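Local coordinates for uncharacterized protein (Singapore grouper iridovirus, PDB 3RJ2) that binds histone H3, as a protein of the Singapore grouper iridovirus, at residues R56-F61 / A99-S104. Residues are numbered along the deposited sequence; the frame is centred on the assembly and turned at random.
Sequences RHRVTF and AAINVS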
ATOM      1  N   ARG A  56       9.192   3.956   6.358  1.00 14.70           N
ATOM      2  CA  ARG A  56       7.814   3.975   6.797  1.00 14.08           C
ATOM      3  C   ARG A  56       6.946   3.807   5.572  1.00 13.07           C
ATOM      4  O   ARG A  56       7.229   4.405   4.546  1.00 12.79           O
ATOM      5  CB  ARG A  56       7.504   5.288   7.503  1.00 14.14           C
ATOM      6  CG  ARG A  56       6.044   5.530   7.792  1.00 17.07           C
ATOM      7  CD  ARG A  56       5.896   6.312   9.079  1.00 22.34           C
ATOM      8  NE  ARG A  56       5.577   7.703   8.827  1.00 29.62           N
ATOM      9  CZ  ARG A  56       5.679   8.673   9.737  1.00 33.38           C
ATOM     10  NH1 ARG A  56       6.117   8.414  10.971  1.00 34.32           N
ATOM     11  NH2 ARG A  56       5.357   9.912   9.401  1.00 34.72           N
ATOM     12  N   HIS A  57       5.904   2.993   5.688  1.00 11.83           N
ATOM     13  CA  HIS A  57       4.891   2.866   4.639  1.00 11.50           C
ATOM     14  C   HIS A  57       3.515   3.200   5.200  1.00 11.08           C
ATOM     15  O   HIS A  57       3.264   3.026   6.396  1.00 11.22           O
ATOM     16  CB  HIS A  57       4.891   1.451   4.052  1.00 10.95           C
ATOM     17  CG  HIS A  57       6.264   0.928   3.780  1.00 12.80           C
ATOM     18  ND1 HIS A  57       6.815  -0.127   4.480  1.00 15.41           N
ATOM     19  CD2 HIS A  57       7.225   1.355   2.928  1.00 11.33           C
ATOM     20  CE1 HIS A  57       8.049  -0.341   4.054  1.00 13.40           C
ATOM     21  NE2 HIS A  57       8.321   0.545   3.110  1.00 14.05           N
ATOM     22  N   ARG A  58       2.628   3.674   4.337  1.00 10.24           N
ATOM     23  CA  ARG A  58       1.256   3.892   4.726  1.00 10.36           C
ATOM     24  C   ARG A  58       0.337   2.891   4.021  1.00 10.02           C
ATOM     25  O   ARG A  58       0.398   2.711   2.797  1.00  9.01           O
ATOM     26  CB  ARG A  58       0.863   5.326   4.405  1.00 10.76           C
ATOM     27  CG  ARG A  58      -0.412   5.771   4.999  1.00 12.34           C
ATOM     28  CD  ARG A  58      -0.679   7.214   4.583  1.00 18.09           C
ATOM     29  NE  ARG A  58      -2.061   7.368   4.185  1.00 23.24           N
ATOM     30  CZ  ARG A  58      -2.942   8.189   4.737  1.00 23.22           C
ATOM     31  NH1 ARG A  58      -2.595   9.000   5.728  1.00 25.90           N
ATOM     32  NH2 ARG A  58      -4.173   8.197   4.267  1.00 21.40           N
ATOM     33  N   VAL A  59      -0.491   2.222   4.821  1.00  9.71           N
ATOM     34  CA  VAL A  59      -1.573   1.377   4.324  1.00  9.68           C
ATOM     35  C   VAL A  59      -2.899   2.067   4.648  1.00  9.77           C
ATOM     36  O   VAL A  59      -3.204   2.329   5.813  1.00  9.10           O
ATOM     37  CB  VAL A  59      -1.573  -0.024   4.995  1.00 10.04           C
ATOM     38  CG1 VAL A  59      -2.625  -0.910   4.347  1.00  9.28           C
ATOM     39  CG2 VAL A  59      -0.203  -0.658   4.897  1.00  9.56           C
ATOM     40  N   THR A  60      -3.675   2.348   3.610  1.00  9.55           N
ATOM     41  CA  THR A  60      -4.909   3.105   3.737  1.00 10.00           C
ATOM     42  C   THR A  60      -6.017   2.230   3.165  1.00 10.78           C
ATOM     43  O   THR A  60      -5.795   1.467   2.199  1.00 10.75           O
ATOM     44  CB  THR A  60      -4.826   4.455   2.961  1.00  9.56           C
ATOM     45  OG1 THR A  60      -3.606   5.129   3.303  1.00  9.00           O
ATOM     46  CG2 THR A  60      -5.995   5.370   3.290  1.00  8.45           C
ATOM     47  N   PHE A  61      -7.182   2.306   3.801  1.00 11.06           N
ATOM     48  CA  PHE A  61      -8.391   1.681   3.294  1.00 11.58           C
ATOM     49  C   PHE A  61      -9.436   2.743   2.963  1.00 12.13           C
ATOM     50  O   PHE A  61      -9.563   3.761   3.670  1.00 11.91           O
ATOM     51  CB  PHE A  61      -8.960   0.698   4.315  1.00 12.22           C
ATOM     52  CG  PHE A  61      -8.029  -0.429   4.650  1.00 12.49           C
ATOM     53  CD1 PHE A  61      -7.316  -0.420   5.837  1.00 12.50           C
ATOM     54  CD2 PHE A  61      -7.839  -1.477   3.756  1.00 12.85           C
ATOM     55  CE1 PHE A  61      -6.437  -1.467   6.143  1.00 13.80           C
ATOM     56  CE2 PHE A  61      -6.956  -2.515   4.044  1.00 12.82           C
ATOM     57  CZ  PHE A  61      -6.261  -2.515   5.244  1.00 12.54           C
ATOM     58  N   ALA A  99       4.512   3.312  -0.371  1.00 10.87           N
ATOM     59  CA  ALA A  99       5.814   2.780   0.030  1.00 11.75           C
ATOM     60  C   ALA A  99       6.870   3.866   0.245  1.00 12.33           C
ATOM     61  O   ALA A  99       7.006   4.781  -0.562  1.00 12.93           O
ATOM     62  CB  ALA A  99       6.300   1.788  -1.007  1.00 12.05           C
ATOM     63  N   ALA A 100       7.625   3.742   1.336  1.00 13.09           N
ATOM     64  CA  ALA A 100       8.593   4.743   1.782  1.00 13.68           C
ATOM     65  C   ALA A 100       7.960   6.126   1.780  1.00 14.23           C
ATOM     66  O   ALA A 100       8.452   7.044   1.122  1.00 14.24           O
ATOM     67  CB  ALA A 100       9.871   4.718   0.933  1.00 13.61           C
ATOM     68  N   ILE A 101       6.855   6.259   2.516  1.00 14.80           N
ATOM     69  CA  ILE A 101       6.195   7.551   2.694  1.00 15.12           C
ATOM     70  C   ILE A 101       7.069   8.472   3.552  1.00 16.07           C
ATOM     71  O   ILE A 101       6.777   9.664   3.681  1.00 16.05           O
ATOM     72  CB  ILE A 101       4.777   7.419   3.299  1.00 14.82           C
ATOM     73  CG1 ILE A 101       4.000   8.738   3.119  1.00 15.43           C
ATOM     74  CG2 ILE A 101       4.854   7.000   4.771  1.00 13.67           C
ATOM     75  CD1 ILE A 101       2.519   8.591   3.019  1.00 15.33           C
ATOM     76  N   ASN A 102       8.132   7.911   4.139  1.00 16.85           N
ATOM     77  CA  ASN A 102       9.145   8.715   4.844  1.00 17.95           C
ATOM     78  C   ASN A 102       9.913   9.610   3.885  1.00 18.57           C
ATOM     79  O   ASN A 102      10.455  10.630   4.302  1.00 19.54           O
ATOM     80  CB  ASN A 102      10.099   7.872   5.710  1.00 17.41           C
ATOM     81  CG  ASN A 102      10.845   6.829   4.928  1.00 18.20           C
ATOM     82  OD1 ASN A 102      12.078   6.895   4.795  1.00 21.83           O
ATOM     83  ND2 ASN A 102      10.123   5.848   4.410  1.00 16.09           N
ATOM     84  N   VAL A 103       9.942   9.211   2.611  1.00 18.90           N
ATOM     85  CA  VAL A 103      10.546   9.983   1.530  1.00 19.04           C
ATOM     86  C   VAL A 103       9.488  10.792   0.743  1.00 18.91           C
ATOM     87  O   VAL A 103       9.569  12.012   0.680  1.00 18.79           O
ATOM     88  CB  VAL A 103      11.345   9.059   0.583  1.00 19.45           C
ATOM     89  CG1 VAL A 103      11.785   9.796  -0.687  1.00 20.44           C
ATOM     90  CG2 VAL A 103      12.570   8.471   1.312  1.00 20.38           C
ATOM     91  N   SER A 104       8.485  10.108   0.185  1.00 18.23           N
ATOM     92  CA  SER A 104       7.524  10.727  -0.728  1.00 17.69           C
ATOM     93  C   SER A 104       6.613  11.790  -0.107  1.00 17.60           C
ATOM     94  O   SER A 104       6.116  12.666  -0.817  1.00 17.73           O
ATOM     95  CB  SER A 104       6.672   9.659  -1.431  1.00 17.65           C
ATOM     96  OG  SER A 104       5.791   9.004  -0.542  1.00 15.91           O
TER
HETATM   97  O   HOH W   1       6.335  10.248   6.373  1.00 26.06           O
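The carbonyl oxygen of Arg56 takes two N-H groups from the turn that opens helix 101-104. Asn102 ND2 reaches Arg56 O at 3.2 Å, close to its own amide plane and on a lone pair in the carbonyl plane, while the backbone N of Ile101 gives a weak, bent bond of 2.8 Å to the same oxygen (N-H...O angle 127°). With chi1 of 58°, Asn102 CG sits between its own backbone N and carbonyl carbon, and ND2 is brought to the strand backbone. Beside these bonds, Ile101 slants across two arginines that rise from the same side of the strand: its CG2 meets Arg56 CG at 3.6 Å and also lies at the guanidinium edge, near its plane, and its CD1 lies 3.8 Å from Arg58 CD. Ile101 CG1, anti to the backbone N (chi1 -165°), carries CD1 over to the second arginine. A water bridges Ile101 O and Arg56 NH2, the latter by a weak bond. Farther along the strand, Arg58 NE bonds Thr60 OG1 at 2.9 Å, tilted from the guanidinium plane, consistent with holding the bent Arg58 chain beside Ile101; Leu135 of helix 128-136 touches both Arg58 and Ile101. On the other side of the strand, His57 CD2 approaches Ala99 CA obliquely at 3.5 Å, and the His57 ring meets that of His76 nearly at right angles. Ala100 is the N-cap residue, its O accepting from Val103 N and Ser104 N. Beyond the Arg58-His98 backbone pairing of antiparallel strands 56-62 and 94-98, the contact fastens the short helical turn after strand 94-98 to the start of its neighbour, within the ORF158L-like fold of two beta-sheets.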